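Local coordinates for endolysin (Escherichia coli O157 typing phage 15, PDB 7M5I), which probably degrades host peptidoglycan as a glycoside hydrolase family 24 lysozyme, helping the phage to lyse the cell and release its progeny, at residues A[8-13]-A[87-92]; A[78-83]-A[111-116]; A[119-124]-A[152-157]. All coordinates share one frame; numbering follows the deposited sequence.

The three contacts tie the helical part of this phage lysozyme together around helix 85-98. Contact 1 sets the start of helix 11-21 against that helix; contact 2 joins the loop between helices 57-78 and 85-98 to the end of helix 107-113; contact 3 packs helix 117-124 on the end of helix 140-155. Contacts 1 and 2 alternate along the chain, with centres about 15 Å apart, while contact 3 follows both, its centre about 12 Å from that of each. Tyr153 of contact 3 hydrogen-bonds His112 of contact 2 and packs on Ala90 of contact 1, so that chain segments distant in sequence meet in one continuous packed region.

Contact 1: residues A[8-13]-A[87-92]; sequences QLSRKG and EFDALV
Ser10 and Asp89 bring the start of helix 11-21 to the flank of helix 85-98, two helices that meet in the phage lysozyme fold. Ser10 is the N-cap of its helix, and its OG accepts a capping bond from Gly13 N at 2.9 Å, while the same hydroxyl donates to the carboxylate of Asp89. With both functions of OG engaged, the cap of helix 11-21 is itself held from across the contact.

Asp89 can be followed outward. Asp89 CB lies 3.9 Å from Gly13 CA, at a point where the lack of a side chain lets the two helices come close. CG leaves CB on the side of the backbone N, opposite the carbonyl carbon (chi1 -69°), and this sends the carboxylate to the cap of the other helix; Asp89 CG passes 3.6 Å from Gly13 CA. At the tip the two oxygens divide the work. OD1 takes the backbone N-H of Ser10 in a nearly straight bond (175°), and Asp89 OD2 takes Ser10 OG at 2.6 Å, both on their syn sides and somewhat out of the carboxylate plane. Gln85 NE2 also bonds OD1, and the hydroxyl of Tyr158 bonds OD2, so each oxygen of this buried acid has more than one partner.

Packing contacts flank the polar centre. Phe88 meets the backbone of Gln8 and Leu9, the amide nitrogen of Leu9 lying at the ring edge, while Val92 CG2 of its own helix lies over one face. Leu9 reaches across with one branch, CD1, which makes an apolar contact with Val92 CG1 at 4.0 Å and lies 3.5 Å from Asp89 OD1.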
ATOM      1  N   GLN A   8      14.061  -3.150  -1.476  1.00 35.77           N
ATOM      2  CA  GLN A   8      13.263  -2.595  -2.575  1.00 36.68           C
ATOM      3  C   GLN A   8      11.975  -3.414  -2.665  1.00 33.42           C
ATOM      4  O   GLN A   8      11.955  -4.553  -2.333  1.00 29.94           O
ATOM      5  CB  GLN A   8      14.023  -2.625  -3.907  1.00 40.37           C
ATOM      6  CG  GLN A   8      15.456  -2.109  -3.796  1.00 49.52           C
ATOM      7  CD  GLN A   8      16.032  -1.586  -5.087  1.00 57.70           C
ATOM      8  OE1 GLN A   8      17.090  -2.021  -5.536  1.00 59.75           O
ATOM      9  NE2 GLN A   8      15.338  -0.636  -5.698  1.00 63.76           N
ATOM     10  N   LEU A   9      10.925  -2.802  -3.163  1.00 32.26           N
ATOM     11  CA  LEU A   9       9.688  -3.532  -3.520  1.00 32.63           C
ATOM     12  C   LEU A   9      10.008  -4.520  -4.650  1.00 30.41           C
ATOM     13  O   LEU A   9      10.689  -4.147  -5.650  1.00 32.11           O
ATOM     14  CB  LEU A   9       8.668  -2.486  -3.948  1.00 33.62           C
ATOM     15  CG  LEU A   9       7.258  -2.975  -4.138  1.00 30.88           C
ATOM     16  CD1 LEU A   9       6.649  -3.518  -2.869  1.00 28.56           C
ATOM     17  CD2 LEU A   9       6.433  -1.764  -4.606  1.00 31.93           C
ATOM     18  N   SER A  10       9.600  -5.773  -4.523  1.00 29.87           N
ATOM     19  CA  SER A  10       9.899  -6.786  -5.566  1.00 29.14           C
ATOM     20  C   SER A  10       8.967  -6.542  -6.748  1.00 28.94           C
ATOM     21  O   SER A  10       7.966  -5.858  -6.550  1.00 28.09           O
ATOM     22  CB  SER A  10       9.767  -8.197  -5.046  1.00 29.56           C
ATOM     23  OG  SER A  10       8.417  -8.529  -4.908  1.00 27.83           O
ATOM     24  N   ARG A  11       9.230  -7.205  -7.864  1.00 31.26           N
ATOM     25  CA  ARG A  11       8.299  -7.224  -9.018  1.00 33.72           C
ATOM     26  C   ARG A  11       6.943  -7.745  -8.541  1.00 30.33           C
ATOM     27  O   ARG A  11       5.922  -7.160  -8.916  1.00 29.40           O
ATOM     28  CB  ARG A  11       8.842  -8.121 -10.112  1.00 36.85           C
ATOM     29  CG  ARG A  11       8.082  -8.000 -11.426  1.00 42.71           C
ATOM     30  CD  ARG A  11       7.133  -9.156 -11.653  1.00 49.57           C
ATOM     31  NE  ARG A  11       7.796 -10.480 -11.578  1.00 56.38           N
ATOM     32  CZ  ARG A  11       7.145 -11.649 -11.451  1.00 55.65           C
ATOM     33  NH1 ARG A  11       5.820 -11.674 -11.398  1.00 56.89           N
ATOM     34  NH2 ARG A  11       7.821 -12.773 -11.302  1.00 60.78           N
ATOM     35  N   LYS A  12       6.953  -8.844  -7.788  1.00 28.76           N
ATOM     36  CA  LYS A  12       5.691  -9.431  -7.271  1.00 29.42           C
ATOM     37  C   LYS A  12       4.987  -8.443  -6.334  1.00 25.47           C
ATOM     38  O   LYS A  12       3.715  -8.349  -6.341  1.00 24.60           O
ATOM     39  CB  LYS A  12       5.988 -10.758  -6.582  1.00 31.62           C
ATOM     40  CG  LYS A  12       6.319 -11.920  -7.495  1.00 35.96           C
ATOM     41  CD  LYS A  12       6.606 -13.186  -6.704  1.00 40.40           C
ATOM     42  CE  LYS A  12       6.750 -14.374  -7.627  1.00 49.35           C
ATOM     43  NZ  LYS A  12       7.564 -15.490  -7.070  1.00 55.48           N
ATOM     44  N   GLY A  13       5.737  -7.683  -5.546  1.00 24.46           N
ATOM     45  CA  GLY A  13       5.144  -6.687  -4.641  1.00 25.10           C
ATOM     46  C   GLY A  13       4.513  -5.549  -5.422  1.00 24.80           C
ATOM     47  O   GLY A  13       3.417  -5.118  -5.054  1.00 24.74           O
ATOM     48  N   GLU A  87       7.620 -10.249   3.440  1.00 26.95           N
ATOM     49  CA  GLU A  87       7.234  -9.413   4.597  1.00 26.97           C
ATOM     50  C   GLU A  87       7.362  -7.934   4.221  1.00 27.01           C
ATOM     51  O   GLU A  87       6.392  -7.148   4.476  1.00 26.28           O
ATOM     52  CB  GLU A  87       8.093  -9.710   5.810  1.00 28.68           C
ATOM     53  CG  GLU A  87       7.779 -11.033   6.472  1.00 30.17           C
ATOM     54  CD  GLU A  87       8.872 -11.520   7.428  1.00 33.65           C
ATOM     55  OE1 GLU A  87       9.917 -10.806   7.552  1.00 32.77           O
ATOM     56  OE2 GLU A  87       8.648 -12.546   8.084  1.00 32.50           O
ATOM     57  N   PHE A  88       8.469  -7.559   3.587  1.00 28.27           N
ATOM     58  CA  PHE A  88       8.703  -6.156   3.147  1.00 28.01           C
ATOM     59  C   PHE A  88       7.610  -5.763   2.142  1.00 26.61           C
ATOM     60  O   PHE A  88       6.986  -4.662   2.319  1.00 26.53           O
ATOM     61  CB  PHE A  88      10.081  -5.984   2.525  1.00 27.89           C
ATOM     62  CG  PHE A  88      10.399  -4.544   2.246  1.00 28.99           C
ATOM     63  CD1 PHE A  88      10.709  -3.665   3.289  1.00 30.99           C
ATOM     64  CD2 PHE A  88      10.380  -4.053   0.960  1.00 29.24           C
ATOM     65  CE1 PHE A  88      11.053  -2.344   3.031  1.00 31.60           C
ATOM     66  CE2 PHE A  88      10.726  -2.731   0.702  1.00 30.25           C
ATOM     67  CZ  PHE A  88      11.038  -1.882   1.747  1.00 29.89           C
ATOM     68  N   ASP A  89       7.352  -6.587   1.141  1.00 24.54           N
ATOM     69  CA  ASP A  89       6.326  -6.271   0.120  1.00 24.90           C
ATOM     70  C   ASP A  89       4.974  -5.989   0.789  1.00 25.32           C
ATOM     71  O   ASP A  89       4.274  -4.979   0.409  1.00 22.82           O
ATOM     72  CB  ASP A  89       6.189  -7.354  -0.931  1.00 26.29           C
ATOM     73  CG  ASP A  89       7.358  -7.522  -1.871  1.00 27.43           C
ATOM     74  OD1 ASP A  89       8.189  -6.578  -2.011  1.00 27.47           O
ATOM     75  OD2 ASP A  89       7.422  -8.643  -2.495  1.00 27.33           O
ATOM     76  N   ALA A  90       4.561  -6.851   1.704  1.00 23.89           N
ATOM     77  CA  ALA A  90       3.278  -6.716   2.407  1.00 24.78           C
ATOM     78  C   ALA A  90       3.240  -5.433   3.226  1.00 26.53           C
ATOM     79  O   ALA A  90       2.220  -4.694   3.201  1.00 24.63           O
ATOM     80  CB  ALA A  90       2.981  -7.910   3.252  1.00 25.56           C
ATOM     81  N   LEU A  91       4.295  -5.144   3.985  1.00 25.10           N
ATOM     82  CA  LEU A  91       4.335  -3.925   4.831  1.00 26.22           C
ATOM     83  C   LEU A  91       4.303  -2.680   3.937  1.00 25.86           C
ATOM     84  O   LEU A  91       3.583  -1.757   4.287  1.00 27.47           O
ATOM     85  CB  LEU A  91       5.612  -3.942   5.680  1.00 27.88           C
ATOM     86  CG  LEU A  91       5.643  -5.056   6.730  1.00 30.33           C
ATOM     87  CD1 LEU A  91       7.048  -5.129   7.331  1.00 33.09           C
ATOM     88  CD2 LEU A  91       4.621  -4.853   7.831  1.00 32.42           C
ATOM     89  N   VAL A  92       4.956  -2.707   2.790  1.00 24.21           N
ATOM     90  CA  VAL A  92       4.927  -1.518   1.871  1.00 25.42           C
ATOM     91  C   VAL A  92       3.524  -1.380   1.284  1.00 24.72           C
ATOM     92  O   VAL A  92       2.968  -0.284   1.361  1.00 25.82           O
ATOM     93  CB  VAL A  92       5.989  -1.618   0.764  1.00 24.63           C
ATOM     94  CG1 VAL A  92       5.811  -0.532  -0.304  1.00 24.04           C
ATOM     95  CG2 VAL A  92       7.381  -1.484   1.371  1.00 26.39           C
TER

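Contact 2: residues A[78-83]-A[111-116]; sequences AIKVPT and RHNAGN. With PO4 (phosphate ion), chain D.
Asn113, at the end of helix 107-113, grips the loop 78-83 with both halves of its amide. Asn113 ND2 donates to Ala78 O at 3.0 Å, close to the amide plane, and Asn113 OD1 accepts from Lys80 N at 2.9 Å, the donor standing above the carbonyl plane. The side chain thus bridges a carbonyl and an N-H where the chain leaves helix 57-78. His112 CG stands anti to the backbone N (chi1 177°), which turns the ring out to the loop; NE2 donates to Thr83 OG1, at the ring edge and in its plane. Val81 packs between the two polar contacts: CG1 presses on Asn113 O at 3.3 Å, and CG2 comes obliquely to the imidazole.

Farther out, Thr83 OG1 gives its proton to Val81 O at 2.8 Å, which orients it as an acceptor for the histidine. His112 ND1 is hydrogen-bonded to Tyr153 OH. Gly115, with positive phi, forms a Schellman motif that closes the C-terminal end of the helix. Arg111 bonds Gly119 O through NH1; its phosphate contact is doubtfully short.

With a proton on NE2 and both nitrogens engaged, the imidazole should be held in rotation between loop and helix 140-155.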
ATOM      1  N   ALA A  78      11.396   2.102   9.492  1.00 40.91           N
ATOM      2  CA  ALA A  78      10.575   1.578  10.612  1.00 41.05           C
ATOM      3  C   ALA A  78      10.993   0.152  11.021  1.00 39.20           C
ATOM      4  O   ALA A  78      10.829  -0.201  12.169  1.00 40.17           O
ATOM      5  CB  ALA A  78       9.144   1.624  10.269  1.00 39.44           C
ATOM      6  N   ILE A  79      11.547  -0.630  10.103  1.00 38.20           N
ATOM      7  CA  ILE A  79      11.908  -2.046  10.383  1.00 39.44           C
ATOM      8  C   ILE A  79      13.247  -2.070  11.099  1.00 39.88           C
ATOM      9  O   ILE A  79      14.147  -1.338  10.668  1.00 41.31           O
ATOM     10  CB  ILE A  79      11.929  -2.846   9.081  1.00 41.22           C
ATOM     11  CG1 ILE A  79      10.493  -3.077   8.621  1.00 37.85           C
ATOM     12  CG2 ILE A  79      12.674  -4.135   9.255  1.00 45.41           C
ATOM     13  CD1 ILE A  79      10.426  -3.612   7.240  1.00 42.32           C
ATOM     14  N   LYS A  80      13.338  -2.868  12.154  1.00 39.52           N
ATOM     15  CA  LYS A  80      14.551  -2.923  13.024  1.00 41.30           C
ATOM     16  C   LYS A  80      15.128  -4.344  13.075  1.00 40.16           C
ATOM     17  O   LYS A  80      16.149  -4.548  13.781  1.00 40.76           O
ATOM     18  CB  LYS A  80      14.200  -2.401  14.414  1.00 44.87           C
ATOM     19  CG  LYS A  80      13.729  -0.956  14.410  1.00 47.84           C
ATOM     20  CD  LYS A  80      13.725  -0.318  15.764  1.00 53.12           C
ATOM     21  CE  LYS A  80      12.667   0.752  15.945  1.00 55.21           C
ATOM     22  NZ  LYS A  80      12.642   1.230  17.349  1.00 57.20           N
ATOM     23  N   VAL A  81      14.586  -5.271  12.315  1.00 37.17           N
ATOM     24  CA  VAL A  81      14.987  -6.698  12.298  1.00 37.68           C
ATOM     25  C   VAL A  81      15.115  -7.148  10.855  1.00 35.42           C
ATOM     26  O   VAL A  81      14.472  -6.602   9.955  1.00 35.44           O
ATOM     27  CB  VAL A  81      14.002  -7.609  13.044  1.00 37.19           C
ATOM     28  CG1 VAL A  81      13.957  -7.257  14.547  1.00 39.50           C
ATOM     29  CG2 VAL A  81      12.622  -7.619  12.387  1.00 35.97           C
ATOM     30  N   PRO A  82      15.895  -8.199  10.607  1.00 34.50           N
ATOM     31  CA  PRO A  82      15.914  -8.860   9.306  1.00 34.21           C
ATOM     32  C   PRO A  82      14.511  -9.268   8.884  1.00 34.12           C
ATOM     33  O   PRO A  82      13.778  -9.759   9.692  1.00 34.59           O
ATOM     34  CB  PRO A  82      16.836 -10.080   9.530  1.00 35.37           C
ATOM     35  CG  PRO A  82      17.719  -9.643  10.629  1.00 37.26           C
ATOM     36  CD  PRO A  82      16.849  -8.798  11.550  1.00 36.98           C
ATOM     37  N   THR A  83      14.189  -8.978   7.618  1.00 32.16           N
ATOM     38  CA  THR A  83      12.844  -8.992   7.045  1.00 31.22           C
ATOM     39  C   THR A  83      12.920  -9.684   5.680  1.00 28.96           C
ATOM     40  O   THR A  83      13.767  -9.278   4.847  1.00 29.82           O
ATOM     41  CB  THR A  83      12.340  -7.547   6.953  1.00 30.29           C
ATOM     42  OG1 THR A  83      12.267  -7.035   8.284  1.00 31.03           O
ATOM     43  CG2 THR A  83      10.984  -7.469   6.295  1.00 29.12           C
ATOM     44  N   ARG A 111       4.995  -5.496  16.535  1.00 38.14           N
ATOM     45  CA  ARG A 111       4.995  -6.974  16.579  1.00 37.94           C
ATOM     46  C   ARG A 111       6.019  -7.502  15.574  1.00 36.68           C
ATOM     47  O   ARG A 111       6.762  -8.466  15.916  1.00 36.60           O
ATOM     48  CB  ARG A 111       3.593  -7.544  16.347  1.00 39.03           C
ATOM     49  CG  ARG A 111       2.640  -7.216  17.488  1.00 41.91           C
ATOM     50  CD  ARG A 111       1.277  -7.811  17.224  1.00 41.50           C
ATOM     51  NE  ARG A 111       0.390  -7.630  18.346  1.00 42.26           N
ATOM     52  CZ  ARG A 111      -0.874  -8.041  18.395  1.00 43.17           C
ATOM     53  NH1 ARG A 111      -1.405  -8.706  17.398  1.00 41.27           N
ATOM     54  NH2 ARG A 111      -1.589  -7.801  19.472  1.00 45.62           N
ATOM     55  N   HIS A 112       6.087  -6.918  14.373  1.00 33.51           N
ATOM     56  CA  HIS A 112       7.093  -7.332  13.369  1.00 33.00           C
ATOM     57  C   HIS A 112       8.478  -7.203  14.017  1.00 34.63           C
ATOM     58  O   HIS A 112       9.264  -8.190  13.948  1.00 34.21           O
ATOM     59  CB  HIS A 112       7.044  -6.476  12.106  1.00 32.45           C
ATOM     60  CG  HIS A 112       8.101  -6.844  11.128  1.00 30.92           C
ATOM     61  ND1 HIS A 112       8.024  -7.979  10.373  1.00 29.64           N
ATOM     62  CD2 HIS A 112       9.282  -6.284  10.852  1.00 30.85           C
ATOM     63  CE1 HIS A 112       9.072  -8.060   9.603  1.00 29.87           C
ATOM     64  NE2 HIS A 112       9.875  -7.062   9.904  1.00 31.39           N
ATOM     65  N   ASN A 113       8.738  -6.069  14.674  1.00 36.82           N
ATOM     66  CA  ASN A 113      10.072  -5.771  15.251  1.00 39.74           C
ATOM     67  C   ASN A 113      10.360  -6.650  16.474  1.00 41.72           C
ATOM     68  O   ASN A 113      11.532  -6.794  16.772  1.00 42.19           O
ATOM     69  CB  ASN A 113      10.246  -4.274  15.515  1.00 41.37           C
ATOM     70  CG  ASN A 113      10.451  -3.498  14.225  1.00 41.31           C
ATOM     71  OD1 ASN A 113      10.945  -4.041  13.230  1.00 39.07           O
ATOM     72  ND2 ASN A 113      10.068  -2.230  14.232  1.00 41.75           N
ATOM     73  N   ALA A 114       9.350  -7.262  17.105  1.00 41.96           N
ATOM     74  CA  ALA A 114       9.486  -8.207  18.239  1.00 43.75           C
ATOM     75  C   ALA A 114       9.603  -9.666  17.754  1.00 43.92           C
ATOM     76  O   ALA A 114       9.760 -10.549  18.626  1.00 44.81           O
ATOM     77  CB  ALA A 114       8.313  -8.048  19.181  1.00 45.33           C
ATOM     78  N   GLY A 115       9.576  -9.925  16.439  1.00 40.86           N
ATOM     79  CA  GLY A 115       9.642 -11.287  15.883  1.00 41.14           C
ATOM     80  C   GLY A 115       8.320 -12.017  16.001  1.00 41.95           C
ATOM     81  O   GLY A 115       8.307 -13.236  15.796  1.00 43.19           O
ATOM     82  N   ASN A 116       7.222 -11.308  16.291  1.00 40.25           N
ATOM     83  CA  ASN A 116       5.863 -11.882  16.448  1.00 40.75           C
ATOM     84  C   ASN A 116       5.138 -11.760  15.100  1.00 40.48           C
ATOM     85  O   ASN A 116       4.348 -10.813  14.931  1.00 36.36           O
ATOM     86  CB  ASN A 116       5.137 -11.171  17.579  1.00 41.60           C
ATOM     87  CG  ASN A 116       3.740 -11.685  17.826  1.00 42.69           C
ATOM     88  OD1 ASN A 116       3.341 -12.707  17.271  1.00 44.65           O
ATOM     89  ND2 ASN A 116       2.980 -10.947  18.614  1.00 45.11           N
TER
HETATM   90  P   PO4 D 202       1.004  -5.848  21.639  1.00 74.34           P
HETATM   91  O1  PO4 D 202       1.350  -6.452  22.996  1.00 78.04           O
HETATM   92  O2  PO4 D 202      -0.307  -5.055  21.756  1.00 60.77           O
HETATM   93  O3  PO4 D 202       0.858  -6.983  20.649  1.00 65.85           O
HETATM   94  O4  PO4 D 202       2.133  -4.918  21.175  1.00 72.93           O

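Contact 3: residues A[119-124]-A[152-157]; sequences GCAEAM and IYLDSV
Two sulfur-aromatic contacts join Cys120 and Met124, one helical turn apart, to the ring of Tyr153. Cys120 SG sits 4.0 Å from the centroid of the Tyr153 ring, toward the phenol end, where it approaches CZ to 3.6 Å. Met124 SD lies 4.4 Å from the Tyr153 centroid and favours the other end, nearest CG. Both sulfurs approach obliquely, each about 30° from the ring normal. In Met124, chi1 and an extended chi2 carry SD to the ring, and the bend at chi3 (69°) lays CE beside Tyr153 CB.

These contacts pack helix 117-124 against the last turns of helix 140-155 in the helical part of the phage lysozyme fold. Tyr153 CG stands opposite its backbone N (chi1 176°), and the ring reaches out to helix 117-124.

Purely apolar packing is carried by Ala121. Its CB comes obliquely to Tyr153 CD1, and Leu154 presses on it tightly, with Leu154 CD1 3.5 Å from Ala121 CB. Leu154 forms the more exposed border of the contact. Cys120 CB also packs at the phenol end, 3.5 Å from Tyr153 OH.

For its polar partner the tyrosine hydroxyl turns to His112 of helix 107-113.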
ATOM      1  N   GLY A 119       1.269 -12.456  15.139  1.00 39.33           N
ATOM      2  CA  GLY A 119       0.687 -11.260  15.751  1.00 38.51           C
ATOM      3  C   GLY A 119       0.703 -10.084  14.786  1.00 35.98           C
ATOM      4  O   GLY A 119      -0.277  -9.301  14.796  1.00 36.82           O
ATOM      5  N   CYS A 120       1.801  -9.892  14.046  1.00 35.13           N
ATOM      6  CA  CYS A 120       1.908  -8.786  13.057  1.00 33.57           C
ATOM      7  C   CYS A 120       0.802  -8.988  12.007  1.00 33.07           C
ATOM      8  O   CYS A 120       0.033  -8.010  11.761  1.00 32.26           O
ATOM      9  CB  CYS A 120       3.271  -8.730  12.377  1.00 34.86           C
ATOM     10  SG  CYS A 120       3.368  -7.496  11.040  1.00 33.50           S
ATOM     11  N   ALA A 121       0.673 -10.189  11.446  1.00 32.62           N
ATOM     12  CA  ALA A 121      -0.363 -10.479  10.411  1.00 33.03           C
ATOM     13  C   ALA A 121      -1.757 -10.180  10.986  1.00 36.80           C
ATOM     14  O   ALA A 121      -2.612  -9.587  10.266  1.00 34.16           O
ATOM     15  CB  ALA A 121      -0.281 -11.892   9.896  1.00 32.98           C
ATOM     16  N   GLU A 122      -2.033 -10.585  12.223  1.00 36.51           N
ATOM     17  CA  GLU A 122      -3.328 -10.252  12.862  1.00 37.37           C
ATOM     18  C   GLU A 122      -3.509  -8.734  12.950  1.00 35.20           C
ATOM     19  O   GLU A 122      -4.594  -8.244  12.546  1.00 32.73           O
ATOM     20  CB  GLU A 122      -3.431 -10.950  14.232  1.00 41.81           C
ATOM     21  CG  GLU A 122      -3.583 -12.456  14.079  1.00 45.08           C
ATOM     22  CD  GLU A 122      -3.333 -13.283  15.332  1.00 52.49           C
ATOM     23  OE1 GLU A 122      -2.869 -12.708  16.368  1.00 48.48           O
ATOM     24  OE2 GLU A 122      -3.576 -14.514  15.246  1.00 58.46           O
ATOM     25  N   ALA A 123      -2.532  -8.000  13.489  1.00 34.10           N
ATOM     26  CA  ALA A 123      -2.643  -6.541  13.741  1.00 35.31           C
ATOM     27  C   ALA A 123      -2.700  -5.747  12.422  1.00 32.95           C
ATOM     28  O   ALA A 123      -3.296  -4.638  12.375  1.00 31.84           O
ATOM     29  CB  ALA A 123      -1.506  -6.089  14.620  1.00 34.18           C
ATOM     30  N   MET A 124      -2.102  -6.276  11.351  1.00 30.18           N
ATOM     31  CA  MET A 124      -2.171  -5.656  10.023  1.00 27.61           C
ATOM     32  C   MET A 124      -3.659  -5.496   9.634  1.00 28.24           C
ATOM     33  O   MET A 124      -4.026  -4.458   9.034  1.00 28.18           O
ATOM     34  CB  MET A 124      -1.449  -6.522   8.984  1.00 28.82           C
ATOM     35  CG  MET A 124       0.013  -6.291   8.965  1.00 30.02           C
ATOM     36  SD  MET A 124       0.881  -7.500   7.927  1.00 30.76           S
ATOM     37  CE  MET A 124       0.376  -7.081   6.268  1.00 31.79           C
ATOM     38  N   ILE A 152       0.514 -12.409   1.828  1.00 24.64           N
ATOM     39  CA  ILE A 152       1.880 -12.112   1.292  1.00 23.56           C
ATOM     40  C   ILE A 152       2.845 -12.203   2.486  1.00 25.41           C
ATOM     41  O   ILE A 152       3.864 -12.872   2.371  1.00 25.38           O
ATOM     42  CB  ILE A 152       1.945 -10.716   0.636  1.00 24.42           C
ATOM     43  CG1 ILE A 152       1.021 -10.630  -0.586  1.00 23.91           C
ATOM     44  CG2 ILE A 152       3.367 -10.361   0.275  1.00 23.50           C
ATOM     45  CD1 ILE A 152       0.874  -9.231  -1.150  1.00 24.72           C
ATOM     46  N   TYR A 153       2.513 -11.522   3.583  1.00 25.22           N
ATOM     47  CA  TYR A 153       3.424 -11.312   4.733  1.00 25.58           C
ATOM     48  C   TYR A 153       3.797 -12.706   5.294  1.00 27.48           C
ATOM     49  O   TYR A 153       5.012 -12.984   5.567  1.00 26.46           O
ATOM     50  CB  TYR A 153       2.758 -10.428   5.787  1.00 26.73           C
ATOM     51  CG  TYR A 153       3.604 -10.255   7.029  1.00 26.99           C
ATOM     52  CD1 TYR A 153       3.496 -11.166   8.066  1.00 28.71           C
ATOM     53  CD2 TYR A 153       4.514  -9.220   7.148  1.00 26.54           C
ATOM     54  CE1 TYR A 153       4.286 -11.051   9.195  1.00 29.74           C
ATOM     55  CE2 TYR A 153       5.329  -9.101   8.258  1.00 27.64           C
ATOM     56  CZ  TYR A 153       5.229 -10.027   9.287  1.00 29.11           C
ATOM     57  OH  TYR A 153       5.989  -9.911  10.447  1.00 30.13           O
ATOM     58  N   LEU A 154       2.802 -13.553   5.557  1.00 26.79           N
ATOM     59  CA  LEU A 154       3.058 -14.854   6.259  1.00 30.48           C
ATOM     60  C   LEU A 154       3.527 -15.927   5.310  1.00 31.00           C
ATOM     61  O   LEU A 154       4.467 -16.667   5.693  1.00 29.65           O
ATOM     62  CB  LEU A 154       1.771 -15.345   6.914  1.00 31.58           C
ATOM     63  CG  LEU A 154       1.333 -14.591   8.155  1.00 34.94           C
ATOM     64  CD1 LEU A 154      -0.067 -15.064   8.550  1.00 37.45           C
ATOM     65  CD2 LEU A 154       2.374 -14.769   9.272  1.00 37.26           C
ATOM     66  N   ASP A 155       2.874 -16.082   4.167  1.00 27.86           N
ATOM     67  CA  ASP A 155       3.009 -17.284   3.308  1.00 30.58           C
ATOM     68  C   ASP A 155       3.678 -16.990   1.962  1.00 29.57           C
ATOM     69  O   ASP A 155       3.835 -17.943   1.214  1.00 27.87           O
ATOM     70  CB  ASP A 155       1.637 -17.926   3.064  1.00 32.86           C
ATOM     71  CG  ASP A 155       0.906 -18.293   4.343  1.00 34.95           C
ATOM     72  OD1 ASP A 155       1.546 -18.634   5.351  1.00 36.91           O
ATOM     73  OD2 ASP A 155      -0.332 -18.206   4.330  1.00 39.61           O
ATOM     74  N   SER A 156       4.028 -15.740   1.645  1.00 27.83           N
ATOM     75  CA  SER A 156       4.580 -15.381   0.331  1.00 27.01           C
ATOM     76  C   SER A 156       3.601 -15.791  -0.787  1.00 28.21           C
ATOM     77  O   SER A 156       3.995 -16.221  -1.871  1.00 27.83           O
ATOM     78  CB  SER A 156       6.023 -15.977   0.190  1.00 29.60           C
ATOM     79  OG  SER A 156       6.696 -15.262  -0.847  1.00 31.10           O
ATOM     80  N   VAL A 157       2.301 -15.676  -0.525  1.00 27.56           N
ATOM     81  CA  VAL A 157       1.219 -15.985  -1.501  1.00 28.00           C
ATOM     82  C   VAL A 157       0.653 -14.641  -1.957  1.00 26.05           C
ATOM     83  O   VAL A 157       0.131 -13.902  -1.118  1.00 26.94           O
ATOM     84  CB  VAL A 157       0.122 -16.869  -0.867  1.00 29.00           C
ATOM     85  CG1 VAL A 157      -1.161 -16.926  -1.675  1.00 31.10           C
ATOM     86  CG2 VAL A 157       0.628 -18.266  -0.616  1.00 29.80           C
TER